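Local coordinates for IroE protein (Escherichia coli, PDB 2GZS), which hydrolyses the trilactone of enterobactin and its C-glucosylated salmochelin derivatives, preferring the iron-free siderophores and usually cutting once to give linear trimers, at residues R177-D180 against A181-R185; H224-L227 against T228-D232. All blocks are in the same frame, centred on the assembly; numbering follows the deposited sequence.

Interaction 1. Residues R177-D180 against A181-R185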
loop_
_atom_site.group_PDB
_atom_site.type_symbol
_atom_site.label_atom_id
_atom_site.label_comp_id
_atom_site.label_asym_id
_atom_site.label_seq_id
_atom_site.Cartn_x
_atom_site.Cartn_y
_atom_site.Cartn_z
ATOM N N ARG A 177 -13.583 10.833 1.983
ATOM C CA ARG A 177 -14.664 11.319 2.859
ATOM C C ARG A 177 -14.662 10.680 4.246
ATOM O O ARG A 177 -15.034 11.279 5.258
ATOM C CB ARG A 177 -15.994 10.936 2.208
ATOM C CG ARG A 177 -16.297 11.581 0.877
ATOM C CD ARG A 177 -17.744 11.136 0.524
ATOM N NE ARG A 177 -18.665 11.847 1.423
ATOM C CZ ARG A 177 -19.370 11.367 2.438
ATOM N NH1 ARG A 177 -19.367 10.098 2.862
ATOM N NH2 ARG A 177 -20.135 12.251 3.086
ATOM N N GLY A 178 -14.250 9.419 4.309
ATOM C CA GLY A 178 -14.349 8.806 5.651
ATOM C C GLY A 178 -13.009 8.759 6.364
ATOM O O GLY A 178 -12.715 7.911 7.223
ATOM N N TYR A 179 -12.111 9.698 6.010
ATOM C CA TYR A 179 -10.819 9.822 6.690
ATOM C C TYR A 179 -10.967 9.961 8.187
ATOM O O TYR A 179 -10.353 9.271 8.978
ATOM C CB TYR A 179 -10.078 11.054 6.141
ATOM C CG TYR A 179 -8.888 11.653 6.816
ATOM C CD1 TYR A 179 -7.757 10.844 6.933
ATOM C CD2 TYR A 179 -8.816 12.956 7.318
ATOM C CE1 TYR A 179 -6.613 11.322 7.543
ATOM C CE2 TYR A 179 -7.666 13.450 7.923
ATOM C CZ TYR A 179 -6.562 12.612 8.031
ATOM O OH TYR A 179 -5.371 13.012 8.606
ATOM N N ASP A 180 -11.779 10.923 8.651
ATOM C CA ASP A 180 -11.908 11.147 10.077
ATOM C C ASP A 180 -12.539 9.936 10.749
ATOM O O ASP A 180 -12.115 9.694 11.901
ATOM C CB ASP A 180 -12.750 12.400 10.400
ATOM C CG ASP A 180 -12.032 13.695 9.974
ATOM O OD1 ASP A 180 -11.206 14.163 10.779
ATOM O OD2 ASP A 180 -12.303 14.235 8.887
ATOM N N ALA A 181 -13.489 9.305 10.054
ATOM C CA ALA A 181 -14.088 8.112 10.727
ATOM C C ALA A 181 -13.060 7.007 10.940
ATOM O O ALA A 181 -12.991 6.282 11.950
ATOM C CB ALA A 181 -15.224 7.519 9.917
ATOM N N LEU A 182 -12.186 6.842 9.935
ATOM C CA LEU A 182 -11.078 5.882 10.061
ATOM C C LEU A 182 -10.067 6.315 11.082
ATOM O O LEU A 182 -9.595 5.455 11.873
ATOM C CB LEU A 182 -10.339 5.765 8.704
ATOM C CG LEU A 182 -10.113 4.480 7.962
ATOM C CD1 LEU A 182 -10.958 3.321 8.443
ATOM C CD2 LEU A 182 -10.337 4.723 6.454
ATOM N N LEU A 183 -9.679 7.590 11.117
ATOM C CA LEU A 183 -8.780 7.986 12.215
ATOM C C LEU A 183 -9.324 7.755 13.625
ATOM O O LEU A 183 -8.609 7.444 14.569
ATOM C CB LEU A 183 -8.440 9.491 12.154
ATOM C CG LEU A 183 -7.292 9.825 11.204
ATOM C CD1 LEU A 183 -6.960 11.311 11.272
ATOM C CD2 LEU A 183 -6.078 8.951 11.497
ATOM N N SER A 184 -10.616 7.973 13.766
ATOM C CA SER A 184 -11.360 7.738 15.000
ATOM C C SER A 184 -11.237 6.268 15.397
ATOM O O SER A 184 -11.005 5.924 16.566
ATOM C CB SER A 184 -12.825 8.126 14.786
ATOM O OG SER A 184 -13.459 8.086 16.069
ATOM N N ARG A 185 -11.331 5.372 14.401
ATOM C CA ARG A 185 -11.110 3.955 14.780
ATOM C C ARG A 185 -9.650 3.665 15.090
ATOM O O ARG A 185 -9.329 2.881 16.013
ATOM C CB ARG A 185 -11.546 3.049 13.642
ATOM C CG ARG A 185 -13.022 3.087 13.271
ATOM C CD ARG A 185 -13.357 2.475 11.909
ATOM N NE ARG A 185 -12.981 1.095 11.709
ATOM C CZ ARG A 185 -12.678 0.304 10.702
ATOM N NH1 ARG A 185 -12.658 0.687 9.423
ATOM N NH2 ARG A 185 -12.362 -0.982 10.950
#
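Y179 and L183 meet one helical turn apart, their side chains crossing at a slant. The branch that touches is CD1 of L183, which comes obliquely to the phenol end of the ring, 3.5 Å from Y179 CZ and 3.5 Å from Y179 OH; L183 CG stands farther back, 4.0 Å from Y179 CE1. With CG opposite the backbone N (chi1 166°), the tyrosine ring starts out beside its own carbonyl carbon, and its far end reaches L183. Beneath the pair, L183 N donates to Y179 O at 2.8 Å, almost straight at hydrogen (170°).

This is the first turn of helix 179-187, the connection between strands 167-171 and 198-203 in a beta-alpha-beta unit of the alpha/beta-hydrolase fold. G178 is its N-cap residue, and G178 O takes the bond from L182 N at 3.0 Å. S184 N closes the next step on D180 O, while D180 OD1 forms a salt bridge with K222 of helix 219-232. The Y179 ring also packs on V219 and I223 of that helix. Without the ring, as with an alanine here, L183 CD1 would probably lose its cover, and V219 and I223 their aromatic neighbour.

Interaction 2. Residues H224-L227 against T228-D232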
loop_
_atom_site.group_PDB
_atom_site.type_symbol
_atom_site.label_atom_id
_atom_site.label_comp_id
_atom_site.label_asym_id
_atom_site.label_seq_id
_atom_site.Cartn_x
_atom_site.Cartn_y
_atom_site.Cartn_z
ATOM N N HIS A 224 -0.871 14.992 14.320
ATOM C CA HIS A 224 -0.036 14.994 15.514
ATOM C C HIS A 224 -0.777 14.376 16.686
ATOM O O HIS A 224 -0.144 13.641 17.462
ATOM C CB HIS A 224 0.487 16.407 15.846
ATOM C CG HIS A 224 1.500 16.759 14.772
ATOM N ND1 HIS A 224 2.555 15.930 14.463
ATOM C CD2 HIS A 224 1.607 17.795 13.917
ATOM C CE1 HIS A 224 3.281 16.435 13.486
ATOM N NE2 HIS A 224 2.726 17.578 13.148
ATOM N N THR A 225 -2.086 14.644 16.808
ATOM C CA THR A 225 -2.752 13.980 17.928
ATOM C C THR A 225 -2.737 12.462 17.723
ATOM O O THR A 225 -2.547 11.701 18.686
ATOM C CB THR A 225 -4.219 14.425 17.992
ATOM O OG1 THR A 225 -4.201 15.822 18.351
ATOM C CG2 THR A 225 -5.044 13.662 19.017
ATOM N N THR A 226 -2.959 12.071 16.464
ATOM C CA THR A 226 -3.011 10.648 16.139
ATOM C C THR A 226 -1.705 9.983 16.564
ATOM O O THR A 226 -1.732 8.968 17.260
ATOM C CB THR A 226 -3.266 10.411 14.653
ATOM O OG1 THR A 226 -4.615 10.787 14.347
ATOM C CG2 THR A 226 -3.171 8.915 14.311
ATOM N N LEU A 227 -0.587 10.572 16.179
ATOM C CA LEU A 227 0.698 10.006 16.600
ATOM C C LEU A 227 0.878 9.946 18.103
ATOM O O LEU A 227 1.432 8.971 18.663
ATOM C CB LEU A 227 1.855 10.800 15.974
ATOM C CG LEU A 227 2.077 10.895 14.479
ATOM C CD1 LEU A 227 3.462 11.533 14.220
ATOM C CD2 LEU A 227 2.004 9.589 13.722
ATOM N N THR A 228 0.437 10.999 18.798
ATOM C CA THR A 228 0.543 11.082 20.235
ATOM C C THR A 228 -0.240 9.956 20.898
ATOM O O THR A 228 0.324 9.254 21.765
ATOM C CB THR A 228 -0.022 12.428 20.727
ATOM O OG1 THR A 228 0.754 13.492 20.180
ATOM C CG2 THR A 228 0.073 12.539 22.253
ATOM N N ILE A 229 -1.510 9.794 20.517
ATOM C CA ILE A 229 -2.309 8.716 21.093
ATOM C C ILE A 229 -1.718 7.351 20.732
ATOM O O ILE A 229 -1.634 6.473 21.610
ATOM C CB ILE A 229 -3.790 8.833 20.690
ATOM C CG1 ILE A 229 -4.365 10.140 21.267
ATOM C CG2 ILE A 229 -4.642 7.687 21.183
ATOM C CD1 ILE A 229 -5.842 10.342 20.868
ATOM N N LEU A 230 -1.328 7.159 19.468
ATOM C CA LEU A 230 -0.832 5.812 19.110
ATOM C C LEU A 230 0.434 5.496 19.861
ATOM O O LEU A 230 0.631 4.364 20.360
ATOM C CB LEU A 230 -0.616 5.738 17.610
ATOM C CG LEU A 230 -1.920 5.711 16.776
ATOM C CD1 LEU A 230 -1.610 5.606 15.301
ATOM C CD2 LEU A 230 -2.811 4.551 17.251
ATOM N N LYS A 231 1.325 6.451 20.027
ATOM C CA LYS A 231 2.539 6.201 20.818
ATOM C C LYS A 231 2.221 5.792 22.232
ATOM O O LYS A 231 2.836 4.861 22.764
ATOM C CB LYS A 231 3.315 7.535 20.862
ATOM C CG LYS A 231 4.404 7.568 19.803
ATOM C CD LYS A 231 3.896 7.677 18.378
ATOM C CE LYS A 231 4.120 9.104 17.903
ATOM N NZ LYS A 231 5.295 9.252 17.009
ATOM N N ASP A 232 1.226 6.513 22.794
ATOM C CA ASP A 232 0.810 6.140 24.136
ATOM C C ASP A 232 0.273 4.692 24.188
ATOM O O ASP A 232 0.384 4.022 25.239
ATOM C CB ASP A 232 -0.292 7.082 24.659
ATOM C CG ASP A 232 0.153 8.446 25.113
ATOM O OD1 ASP A 232 1.378 8.648 25.258
ATOM O OD2 ASP A 232 -0.721 9.324 25.320
#
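T228 grips the carbonyl of H224 twice: its hydroxyl donates to H224 O over 2.9 Å (T228 OG1) and its amide over 3.0 Å (T228 N), the two arriving from opposite faces of the carbonyl plane. The hydroxyl can fold back in this way because OG1 sits beside its own backbone N (chi1 -62°), over the preceding turn. The hydroxyl bond is what would hold the threonine side chain in this rotation.

Methyl contacts follow on neighbouring sides of the helix. T225 and I229 run side by side in the same direction, with T225 CG2 3.9 Å from I229 CD1. T226 and L230 repeat this one residue on, T226 CG2 lying 3.8 Å from L230 CD1. Each pair is backed by a main-chain bond, I229 N to T225 O at 2.8 Å and L230 N to T226 O at 2.9 Å, both close to linear.

These i to i+4 pairs belong to the C-terminal part of helix 219-232, which precedes the edge strand 237-241 of the central sheet in this alpha/beta hydrolase. L227 and K231 also point the same way, but CD and CE of the bent lysine are modelled too close to L227 O for that contact to carry weight.

Farther out, T226 OG1 bonds to K222 O, one turn back, which settles the threonine's rotation and helps place its methyl group. T226 and I229 lie against T187, and L230 against V186, all on helix 179-187. L227 and L230 rest on A237, and L227 also reaches F239, while K231 NZ, as modelled, bonds to A237 O.

How the interactions relate
Interaction 1 comes first along the chain, in helix 179-187, and interaction 2 follows in helix 219-232. Their centres are about 15 Å apart on the same side of the molecule, and the two helices meet directly: L183 CD2 packs 3.7 Å from T226 OG1. Both helices connect neighbouring strands at one end of the sheet order: 179-187 lies between 167-171 and 198-203, and 219-232 between 198-203 and 237-241. Interaction 1 is the nearer to the catalytic end, the Y179 side chain being about 8 Å from the bound diisopropyl phosphonate, whereas interaction 2 lies away from the active-site residues S149 and H247.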